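Sugar kinase (Agrobacterium tumefaciens, PDB 2RBC) probably phosphorylates a sugar or related carbohydrate with ATP, as a putative ribokinase of the pfkB carbohydrate kinase family. Local coordinates at residues 276-284 with 295-303; 139-150 with 166-177. All coordinates share one frame; numbering follows the deposited sequence.

Contact 1. Residues 276-284 with 295-303. With SO4 (sulfate ion), chain B.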
loop_
_atom_site.group_PDB
_atom_site.type_symbol
_atom_site.label_atom_id
_atom_site.label_comp_id
_atom_site.label_asym_id
_atom_site.label_seq_id
_atom_site.Cartn_x
_atom_site.Cartn_y
_atom_site.Cartn_z
ATOM N N ASP A 276 9.173 -17.656 9.131
ATOM C CA ASP A 276 9.140 -16.880 10.374
ATOM C C ASP A 276 8.417 -17.584 11.521
ATOM O O ASP A 276 8.852 -17.558 12.683
ATOM C CB ASP A 276 8.475 -15.529 10.141
ATOM C CG ASP A 276 9.124 -14.744 9.008
ATOM O OD1 ASP A 276 10.360 -14.860 8.874
ATOM O OD2 ASP A 276 8.413 -14.017 8.276
ATOM N N ILE A 277 7.298 -18.206 11.207
ATOM C CA ILE A 277 6.600 -18.974 12.220
ATOM C C ILE A 277 7.501 -20.123 12.669
ATOM O O ILE A 277 7.556 -20.438 13.866
ATOM C CB ILE A 277 5.214 -19.460 11.715
ATOM C CG1 ILE A 277 4.128 -18.384 11.899
ATOM C CG2 ILE A 277 4.767 -20.742 12.466
ATOM C CD1 ILE A 277 4.467 -16.908 11.481
ATOM N N PHE A 278 8.174 -20.773 11.717
ATOM C CA PHE A 278 9.147 -21.823 12.022
ATOM C C PHE A 278 10.208 -21.311 12.986
ATOM O O PHE A 278 10.444 -21.921 14.002
ATOM C CB PHE A 278 9.821 -22.397 10.742
ATOM C CG PHE A 278 10.723 -23.618 10.974
ATOM C CD1 PHE A 278 11.976 -23.487 11.575
ATOM C CD2 PHE A 278 10.321 -24.901 10.554
ATOM C CE1 PHE A 278 12.778 -24.599 11.803
ATOM C CE2 PHE A 278 11.130 -26.037 10.765
ATOM C CZ PHE A 278 12.350 -25.889 11.390
ATOM N N HIS A 279 10.836 -20.186 12.654
ATOM C CA HIS A 279 11.958 -19.667 13.454
ATOM C C HIS A 279 11.577 -19.271 14.873
ATOM O O HIS A 279 12.304 -19.555 15.834
ATOM C CB HIS A 279 12.593 -18.469 12.739
ATOM C CG HIS A 279 13.136 -18.820 11.397
ATOM N ND1 HIS A 279 13.013 -17.989 10.308
ATOM C CD2 HIS A 279 13.752 -19.940 10.949
ATOM C CE1 HIS A 279 13.525 -18.592 9.239
ATOM N NE2 HIS A 279 13.988 -19.771 9.603
ATOM N N GLY A 280 10.444 -18.605 15.003
ATOM C CA GLY A 280 9.959 -18.185 16.301
ATOM C C GLY A 280 9.640 -19.401 17.162
ATOM O O GLY A 280 9.966 -19.405 18.335
ATOM N N THR A 281 8.985 -20.414 16.591
ATOM C CA THR A 281 8.668 -21.646 17.330
ATOM C C THR A 281 9.957 -22.320 17.770
ATOM O O THR A 281 10.083 -22.798 18.904
ATOM C CB THR A 281 7.811 -22.616 16.434
ATOM O OG1 THR A 281 6.577 -21.968 16.061
ATOM C CG2 THR A 281 7.478 -23.897 17.171
ATOM N N PHE A 282 10.935 -22.338 16.872
ATOM C CA PHE A 282 12.185 -23.006 17.120
ATOM C C PHE A 282 12.952 -22.305 18.219
ATOM O O PHE A 282 13.516 -22.933 19.082
ATOM C CB PHE A 282 13.015 -23.081 15.834
ATOM C CG PHE A 282 14.273 -23.869 16.005
ATOM C CD1 PHE A 282 14.251 -25.249 15.897
ATOM C CD2 PHE A 282 15.470 -23.231 16.311
ATOM C CE1 PHE A 282 15.396 -25.995 16.102
ATOM C CE2 PHE A 282 16.636 -23.981 16.503
ATOM C CZ PHE A 282 16.589 -25.365 16.401
ATOM N N ALA A 283 12.976 -20.984 18.167
ATOM C CA ALA A 283 13.595 -20.178 19.183
ATOM C C ALA A 283 12.961 -20.370 20.559
ATOM O O ALA A 283 13.669 -20.546 21.555
ATOM C CB ALA A 283 13.567 -18.725 18.781
ATOM N N LEU A 284 11.636 -20.374 20.615
ATOM C CA LEU A 284 10.956 -20.744 21.831
ATOM C C LEU A 284 11.283 -22.174 22.275
ATOM O O LEU A 284 11.554 -22.369 23.444
ATOM C CB LEU A 284 9.440 -20.507 21.728
ATOM C CG LEU A 284 8.565 -20.869 22.951
ATOM C CD1 LEU A 284 8.946 -20.011 24.137
ATOM C CD2 LEU A 284 7.088 -20.713 22.589
ATOM N N ALA A 295 11.887 -30.155 18.466
ATOM C CA ALA A 295 11.826 -28.734 18.120
ATOM C C ALA A 295 11.627 -28.522 16.622
ATOM O O ALA A 295 10.875 -27.661 16.209
ATOM C CB ALA A 295 13.066 -28.049 18.589
ATOM N N VAL A 296 12.301 -29.311 15.800
ATOM C CA VAL A 296 12.125 -29.212 14.373
ATOM C C VAL A 296 10.703 -29.629 14.007
ATOM O O VAL A 296 10.089 -29.017 13.165
ATOM C CB VAL A 296 13.149 -30.033 13.625
ATOM C CG1 VAL A 296 12.780 -30.109 12.140
ATOM C CG2 VAL A 296 14.559 -29.456 13.798
ATOM N N ARG A 297 10.207 -30.709 14.599
ATOM C CA ARG A 297 8.820 -31.134 14.372
ATOM C C ARG A 297 7.780 -30.087 14.723
ATOM O O ARG A 297 6.897 -29.800 13.910
ATOM C CB ARG A 297 8.487 -32.396 15.166
ATOM C CG ARG A 297 8.994 -33.632 14.543
ATOM C CD ARG A 297 8.970 -34.765 15.498
ATOM N NE ARG A 297 9.317 -35.987 14.810
ATOM C CZ ARG A 297 9.158 -37.197 15.328
ATOM N NH1 ARG A 297 8.688 -37.361 16.554
ATOM N NH2 ARG A 297 9.454 -38.247 14.603
ATOM N N LEU A 298 7.860 -29.543 15.933
ATOM C CA LEU A 298 6.913 -28.542 16.382
ATOM C C LEU A 298 6.918 -27.313 15.464
ATOM O O LEU A 298 5.850 -26.814 15.111
ATOM C CB LEU A 298 7.226 -28.110 17.823
ATOM C CG LEU A 298 6.219 -27.219 18.549
ATOM C CD1 LEU A 298 4.919 -27.939 18.934
ATOM C CD2 LEU A 298 6.903 -26.538 19.754
ATOM N N SER A 299 8.117 -26.845 15.097
ATOM C CA SER A 299 8.272 -25.692 14.225
ATOM C C SER A 299 7.707 -25.958 12.837
ATOM O O SER A 299 7.067 -25.071 12.237
ATOM C CB SER A 299 9.744 -25.331 14.116
ATOM O OG SER A 299 10.308 -25.135 15.386
ATOM N N SER A 300 7.940 -27.174 12.339
ATOM C CA SER A 300 7.414 -27.605 11.061
ATOM C C SER A 300 5.897 -27.624 11.033
ATOM O O SER A 300 5.282 -27.120 10.085
ATOM C CB SER A 300 7.917 -29.012 10.695
ATOM O OG SER A 300 9.312 -28.971 10.460
ATOM N N VAL A 301 5.285 -28.222 12.052
ATOM C CA VAL A 301 3.844 -28.283 12.105
ATOM C C VAL A 301 3.229 -26.894 12.235
ATOM O O VAL A 301 2.234 -26.578 11.572
ATOM C CB VAL A 301 3.352 -29.252 13.249
ATOM C CG1 VAL A 301 1.827 -29.229 13.397
ATOM C CG2 VAL A 301 3.843 -30.688 12.943
ATOM N N ALA A 302 3.816 -26.065 13.078
ATOM C CA ALA A 302 3.338 -24.700 13.249
ATOM C C ALA A 302 3.360 -23.948 11.923
ATOM O O ALA A 302 2.371 -23.299 11.541
ATOM C CB ALA A 302 4.160 -23.972 14.293
ATOM N N ALA A 303 4.460 -24.075 11.202
ATOM C CA ALA A 303 4.601 -23.431 9.884
ATOM C C ALA A 303 3.575 -23.947 8.903
ATOM O O ALA A 303 2.926 -23.182 8.225
ATOM C CB ALA A 303 6.026 -23.628 9.338
HETATM S S SO4 B . 8.200 -38.440 11.078
HETATM O O1 SO4 B . 8.015 -39.777 11.632
HETATM O O2 SO4 B . 9.266 -37.752 11.790
HETATM O O3 SO4 B . 8.600 -38.506 9.668
HETATM O O4 SO4 B . 6.939 -37.723 11.253
#
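Phe278 and Ser299 mark the closest approach of two neighbouring helices, their CA atoms 4.5 Å apart. The segments 276-284 and 295-303 run nearly antiparallel, at 147°, with axes 7.9 Å apart at their closest, near enough for Ser299 to touch the opposite backbone. Its CB sits over the centre of the Phe278 ring, 3.5 Å from the centroid and 6° off the normal, a CH-pi contact. With CG anti to the backbone N (chi1 -173°), the Phe278 ring reaches across the neighbouring helix as a knob in a hole formed by Val296, Ser299, Ser300 and Ala303; Ser300 OG lies at the ring edge. The Phe278 side chain also touches Val208 of strand 206-210, so the pair forms part of the helical layer beside the large, mainly parallel sheet of this ribokinase-type alpha/beta fold; helix 319-330 packs against Leu298 and Val301. One turn beyond Phe278, Phe282 brings its ring edge to Ser299 OG, which lies in the ring plane, and Phe282 CE1 meets Ala295 CB at 4.0 Å. No hydrogen bond crosses the interface; its buried hydroxyls turn back on their own helices. Ser299 OG donates to Ala295 O at 2.7 Å, and Ser300 OG to Val296 O at 2.8 Å. Thr281 OG1 binds Ile277 O, while its CG2, opposite the backbone N about CA-CB, presses on Ser299 CA and Leu298 CD2. Each of these carbonyls also accepts a backbone N-H, from the opposite face of its plane. At the far end, Ile277 CG2 rests 3.8 Å from Ala302 CB.

Contact 2. Residues 139-150 with 166-177. With SO4 (sulfate ion), chain F.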
loop_
_atom_site.group_PDB
_atom_site.type_symbol
_atom_site.label_atom_id
_atom_site.label_comp_id
_atom_site.label_asym_id
_atom_site.label_seq_id
_atom_site.Cartn_x
_atom_site.Cartn_y
_atom_site.Cartn_z
ATOM N N TYR A 139 11.869 0.275 1.535
ATOM C CA TYR A 139 12.775 0.188 2.669
ATOM C C TYR A 139 13.719 1.398 2.666
ATOM O O TYR A 139 14.388 1.653 1.680
ATOM C CB TYR A 139 13.583 -1.121 2.635
ATOM C CG TYR A 139 14.663 -1.149 3.682
ATOM C CD1 TYR A 139 14.348 -1.146 5.032
ATOM C CD2 TYR A 139 16.000 -1.119 3.333
ATOM C CE1 TYR A 139 15.326 -1.122 6.004
ATOM C CE2 TYR A 139 17.000 -1.115 4.315
ATOM C CZ TYR A 139 16.649 -1.128 5.641
ATOM O OH TYR A 139 17.645 -1.110 6.583
ATOM N N ASP A 140 13.761 2.137 3.762
ATOM C CA ASP A 140 14.692 3.239 3.962
ATOM C C ASP A 140 15.868 2.781 4.844
ATOM O O ASP A 140 15.689 2.563 6.033
ATOM C CB ASP A 140 13.922 4.365 4.649
ATOM C CG ASP A 140 14.742 5.603 4.890
ATOM O OD1 ASP A 140 15.961 5.632 4.565
ATOM O OD2 ASP A 140 14.128 6.569 5.416
ATOM N N HIS A 141 17.070 2.671 4.276
ATOM C CA HIS A 141 18.264 2.254 5.053
ATOM C C HIS A 141 18.506 3.103 6.315
ATOM O O HIS A 141 19.129 2.658 7.255
ATOM C CB HIS A 141 19.510 2.311 4.177
ATOM C CG HIS A 141 19.915 3.715 3.826
ATOM N ND1 HIS A 141 19.531 4.332 2.650
ATOM C CD2 HIS A 141 20.624 4.641 4.522
ATOM C CE1 HIS A 141 20.006 5.567 2.627
ATOM N NE2 HIS A 141 20.663 5.783 3.756
ATOM N N ARG A 142 18.026 4.333 6.324
ATOM C CA ARG A 142 18.200 5.208 7.485
ATOM C C ARG A 142 17.558 4.652 8.744
ATOM O O ARG A 142 17.884 5.078 9.847
ATOM C CB ARG A 142 17.615 6.571 7.226
ATOM C CG ARG A 142 18.339 7.364 6.134
ATOM C CD ARG A 142 17.656 8.704 5.872
ATOM N NE ARG A 142 16.277 8.543 5.441
ATOM C CZ ARG A 142 15.523 9.510 4.924
ATOM N NH1 ARG A 142 16.011 10.749 4.760
ATOM N NH2 ARG A 142 14.265 9.239 4.564
ATOM N N LEU A 143 16.639 3.705 8.588
ATOM C CA LEU A 143 16.064 3.020 9.732
ATOM C C LEU A 143 17.148 2.437 10.673
ATOM O O LEU A 143 17.003 2.462 11.894
ATOM C CB LEU A 143 15.113 1.918 9.246
ATOM C CG LEU A 143 13.734 2.386 8.761
ATOM C CD1 LEU A 143 13.011 1.230 8.099
ATOM C CD2 LEU A 143 12.947 2.955 9.923
ATOM N N HIS A 144 18.220 1.931 10.076
ATOM C CA HIS A 144 19.198 1.078 10.753
ATOM C C HIS A 144 20.596 1.653 10.713
ATOM O O HIS A 144 21.575 0.913 10.797
ATOM C CB HIS A 144 19.193 -0.314 10.096
ATOM C CG HIS A 144 17.874 -1.003 10.190
ATOM N ND1 HIS A 144 17.238 -1.547 9.099
ATOM C CD2 HIS A 144 17.034 -1.158 11.232
ATOM C CE1 HIS A 144 16.078 -2.043 9.472
ATOM N NE2 HIS A 144 15.928 -1.824 10.766
ATOM N N GLU A 145 20.710 2.965 10.625
ATOM C CA GLU A 145 22.021 3.605 10.501
ATOM C C GLU A 145 22.602 4.078 11.851
ATOM O O GLU A 145 23.747 4.554 11.917
ATOM C CB GLU A 145 21.934 4.788 9.533
ATOM C CG GLU A 145 21.220 6.015 10.096
ATOM C CD GLU A 145 21.147 7.184 9.095
ATOM O OE1 GLU A 145 21.661 7.060 7.935
ATOM O OE2 GLU A 145 20.563 8.235 9.482
ATOM N N LYS A 146 21.808 3.988 12.911
ATOM C CA LYS A 146 22.222 4.449 14.211
ATOM C C LYS A 146 22.394 3.260 15.137
ATOM O O LYS A 146 21.743 2.215 15.011
ATOM C CB LYS A 146 21.197 5.423 14.757
ATOM C CG LYS A 146 21.695 6.350 15.817
ATOM C CD LYS A 146 20.877 7.662 15.791
ATOM C CE LYS A 146 20.813 8.369 17.176
ATOM N NZ LYS A 146 22.132 8.376 17.922
ATOM N N LYS A 147 23.309 3.431 16.078
ATOM C CA LYS A 147 23.658 2.352 16.965
ATOM C C LYS A 147 22.577 2.183 18.033
ATOM O O LYS A 147 22.187 3.148 18.671
ATOM C CB LYS A 147 25.031 2.636 17.579
ATOM C CG LYS A 147 26.169 2.530 16.551
ATOM C CD LYS A 147 27.460 2.082 17.242
ATOM C CE LYS A 147 28.724 2.450 16.437
ATOM N NZ LYS A 147 29.988 1.881 17.068
ATOM N N ARG A 148 22.072 0.977 18.211
ATOM C CA ARG A 148 21.121 0.716 19.281
ATOM C C ARG A 148 21.802 -0.051 20.423
ATOM O O ARG A 148 22.512 -0.993 20.159
ATOM C CB ARG A 148 19.989 -0.067 18.693
ATOM C CG ARG A 148 18.784 -0.133 19.598
ATOM C CD ARG A 148 18.654 -1.451 20.206
ATOM N NE ARG A 148 17.412 -1.546 20.951
ATOM C CZ ARG A 148 17.314 -1.681 22.265
ATOM N NH1 ARG A 148 16.121 -1.749 22.830
ATOM N NH2 ARG A 148 18.367 -1.767 23.018
ATOM N N ALA A 149 21.571 0.324 21.681
ATOM C CA ALA A 149 22.315 -0.255 22.801
ATOM C C ALA A 149 22.003 -1.718 23.008
ATOM O O ALA A 149 20.882 -2.159 22.833
ATOM C CB ALA A 149 22.063 0.518 24.102
ATOM N N CYS A 150 23.009 -2.484 23.378
ATOM C CA CYS A 150 22.833 -3.905 23.604
ATOM C C CYS A 150 23.751 -4.365 24.731
ATOM O O CYS A 150 24.857 -4.850 24.486
ATOM C CB CYS A 150 23.121 -4.660 22.318
ATOM S SG CYS A 150 22.886 -6.427 22.479
ATOM N N ARG A 166 18.159 -8.311 8.688
ATOM C CA ARG A 166 17.780 -6.952 8.306
ATOM C C ARG A 166 18.560 -5.824 8.993
ATOM O O ARG A 166 18.756 -4.780 8.408
ATOM C CB ARG A 166 16.278 -6.729 8.518
ATOM C CG ARG A 166 15.808 -5.286 8.173
ATOM C CD ARG A 166 16.046 -4.913 6.694
ATOM N NE ARG A 166 15.104 -5.683 5.905
ATOM C CZ ARG A 166 15.340 -6.847 5.289
ATOM N NH1 ARG A 166 16.553 -7.410 5.224
ATOM N NH2 ARG A 166 14.333 -7.448 4.661
ATOM N N TRP A 167 18.975 -6.026 10.229
ATOM C CA TRP A 167 19.704 -5.028 10.991
ATOM C C TRP A 167 21.015 -5.687 11.490
ATOM O O TRP A 167 21.183 -5.953 12.677
ATOM C CB TRP A 167 18.860 -4.595 12.195
ATOM C CG TRP A 167 19.298 -3.324 12.808
ATOM C CD1 TRP A 167 20.453 -2.654 12.569
ATOM C CD2 TRP A 167 18.609 -2.582 13.822
ATOM N NE1 TRP A 167 20.511 -1.530 13.338
ATOM C CE2 TRP A 167 19.376 -1.443 14.094
ATOM C CE3 TRP A 167 17.381 -2.741 14.477
ATOM C CZ2 TRP A 167 18.982 -0.478 15.023
ATOM C CZ3 TRP A 167 16.999 -1.789 15.389
ATOM C CH2 TRP A 167 17.793 -0.667 15.652
ATOM N N PRO A 168 21.964 -5.921 10.575
ATOM C CA PRO A 168 23.131 -6.767 10.871
ATOM C C PRO A 168 24.029 -6.304 11.988
ATOM O O PRO A 168 24.550 -7.135 12.744
ATOM C CB PRO A 168 23.932 -6.736 9.564
ATOM C CG PRO A 168 23.060 -6.250 8.566
ATOM C CD PRO A 168 21.987 -5.442 9.196
ATOM N N GLU A 169 24.235 -5.005 12.129
ATOM C CA GLU A 169 25.135 -4.556 13.186
ATOM C C GLU A 169 24.521 -4.738 14.582
ATOM O O GLU A 169 25.234 -5.060 15.538
ATOM C CB GLU A 169 25.587 -3.125 12.940
ATOM C CG GLU A 169 26.360 -2.936 11.630
ATOM C CD GLU A 169 27.597 -3.826 11.493
ATOM O OE1 GLU A 169 27.804 -4.353 10.379
ATOM O OE2 GLU A 169 28.359 -4.010 12.484
ATOM N N LEU A 170 23.210 -4.560 14.713
ATOM C CA LEU A 170 22.547 -4.884 15.979
ATOM C C LEU A 170 22.481 -6.411 16.182
ATOM O O LEU A 170 22.755 -6.912 17.274
ATOM C CB LEU A 170 21.157 -4.253 16.061
ATOM C CG LEU A 170 20.374 -4.504 17.378
ATOM C CD1 LEU A 170 21.154 -4.114 18.691
ATOM C CD2 LEU A 170 19.044 -3.790 17.292
ATOM N N ALA A 171 22.140 -7.128 15.110
ATOM C CA ALA A 171 22.034 -8.594 15.131
ATOM C C ALA A 171 23.337 -9.244 15.618
ATOM O O ALA A 171 23.306 -10.142 16.449
ATOM C CB ALA A 171 21.675 -9.107 13.772
ATOM N N LEU A 172 24.473 -8.753 15.118
ATOM C CA LEU A 172 25.777 -9.254 15.533
ATOM C C LEU A 172 25.975 -9.102 17.023
ATOM O O LEU A 172 26.425 -10.016 17.708
ATOM C CB LEU A 172 26.889 -8.511 14.792
ATOM C CG LEU A 172 28.316 -8.996 15.044
ATOM C CD1 LEU A 172 28.480 -10.496 14.753
ATOM C CD2 LEU A 172 29.296 -8.175 14.199
ATOM N N ASP A 173 25.614 -7.944 17.536
ATOM C CA ASP A 173 25.782 -7.660 18.955
ATOM C C ASP A 173 24.885 -8.508 19.816
ATOM O O ASP A 173 25.303 -8.997 20.881
ATOM C CB ASP A 173 25.415 -6.225 19.252
ATOM C CG ASP A 173 26.537 -5.265 19.013
ATOM O OD1 ASP A 173 27.688 -5.705 18.727
ATOM O OD2 ASP A 173 26.252 -4.040 19.122
ATOM N N VAL A 174 23.633 -8.657 19.393
ATOM C CA VAL A 174 22.676 -9.447 20.173
ATOM C C VAL A 174 23.107 -10.939 20.242
ATOM O O VAL A 174 23.053 -11.588 21.309
ATOM C CB VAL A 174 21.237 -9.282 19.622
ATOM C CG1 VAL A 174 20.323 -10.333 20.254
ATOM C CG2 VAL A 174 20.699 -7.806 19.897
ATOM N N LEU A 175 23.535 -11.476 19.101
ATOM C CA LEU A 175 24.022 -12.845 19.066
ATOM C C LEU A 175 25.235 -13.030 19.983
ATOM O O LEU A 175 25.290 -13.976 20.739
ATOM C CB LEU A 175 24.378 -13.325 17.647
ATOM C CG LEU A 175 23.228 -13.494 16.656
ATOM C CD1 LEU A 175 23.785 -13.763 15.219
ATOM C CD2 LEU A 175 22.252 -14.591 17.093
ATOM N N THR A 176 26.206 -12.128 19.870
ATOM C CA THR A 176 27.426 -12.195 20.660
ATOM C C THR A 176 27.165 -12.165 22.149
ATOM O O THR A 176 27.682 -13.020 22.905
ATOM C CB THR A 176 28.385 -11.075 20.271
ATOM O OG1 THR A 176 28.677 -11.216 18.880
ATOM C CG2 THR A 176 29.724 -11.150 21.102
ATOM N N VAL A 177 26.374 -11.194 22.584
ATOM C CA VAL A 177 26.117 -11.017 24.025
ATOM C C VAL A 177 25.322 -12.244 24.522
ATOM O O VAL A 177 25.689 -12.882 25.516
ATOM C CB VAL A 177 25.373 -9.661 24.308
ATOM C CG1 VAL A 177 24.963 -9.539 25.796
ATOM C CG2 VAL A 177 26.262 -8.472 23.879
HETATM S S SO4 F . 12.562 11.916 2.584
HETATM O O1 SO4 F . 12.679 10.641 1.870
HETATM O O2 SO4 F . 13.867 12.567 2.694
HETATM O O3 SO4 F . 11.653 12.795 1.855
HETATM O O4 SO4 F . 12.022 11.683 3.921
HETATM O O HOH W 1 22.957 0.343 13.937
HETATM O O HOH W 2 24.473 -2.499 18.636
#
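Aromatic contacts join His144 to Trp167, the N-cap residue of helix 168-180. The rings, with planes at 37°, meet obliquely: His144 CD2 lies over one indole face, 3.3 Å from Trp167 CD2. Each CB lies over the other ring in a CH-pi contact, His144 CB 3.8 Å from the centroid of the five-membered indole ring. Leu143 CB lies on the other imidazole face, and Leu170 CD2 on the other indole face.

Apolar packing continues along the helix. The Arg148 side chain crosses the indole at about a right angle, its CB 3.8 Å from Trp167 CH2, and its CD meets Leu170 CD2. Cys150 SG, swung away from the backbone N (chi1 -178°), reaches Val174 CG2 at 3.7 Å. Trp86 of strand 82-90 flanks this end and makes a cation-pi contact with Arg148.

Among polar links, a hydrogen bond internal to the loop, Tyr139 OH with His144 ND1 (2.6 Å), probably helps fix the imidazole's rotation. One water accepts from Trp167 NE1 at 3.1 Å and bridges to the loop backbone; a second donates to Arg148 O. With no direct hydrogen bond between the segments, ring and aliphatic packing attaches loop to helix, and water takes the indole N-H.

Contact 2 is complete before contact 1 begins along the chain. Their centres lie about 24 Å apart on opposite sides of the chain's centre, and their nearest atoms stay about 9 Å apart. Both border the large mixed sheet: helix 168-180 of contact 2 packs on strand 160-163, while helix 274-287 of contact 1 packs on strands 185-189 and 206-210, further across the same sheet. Contact 1 is buried and joins consecutive helices, whereas contact 2 is partly buried and fastens the loop after strand 133-138, an outermost strand of the four-stranded sheet. Within one pfkB-type fold, one pairs two helices beside the sheet; the other holds a loop from the small sheet against a helix that packs on the large one.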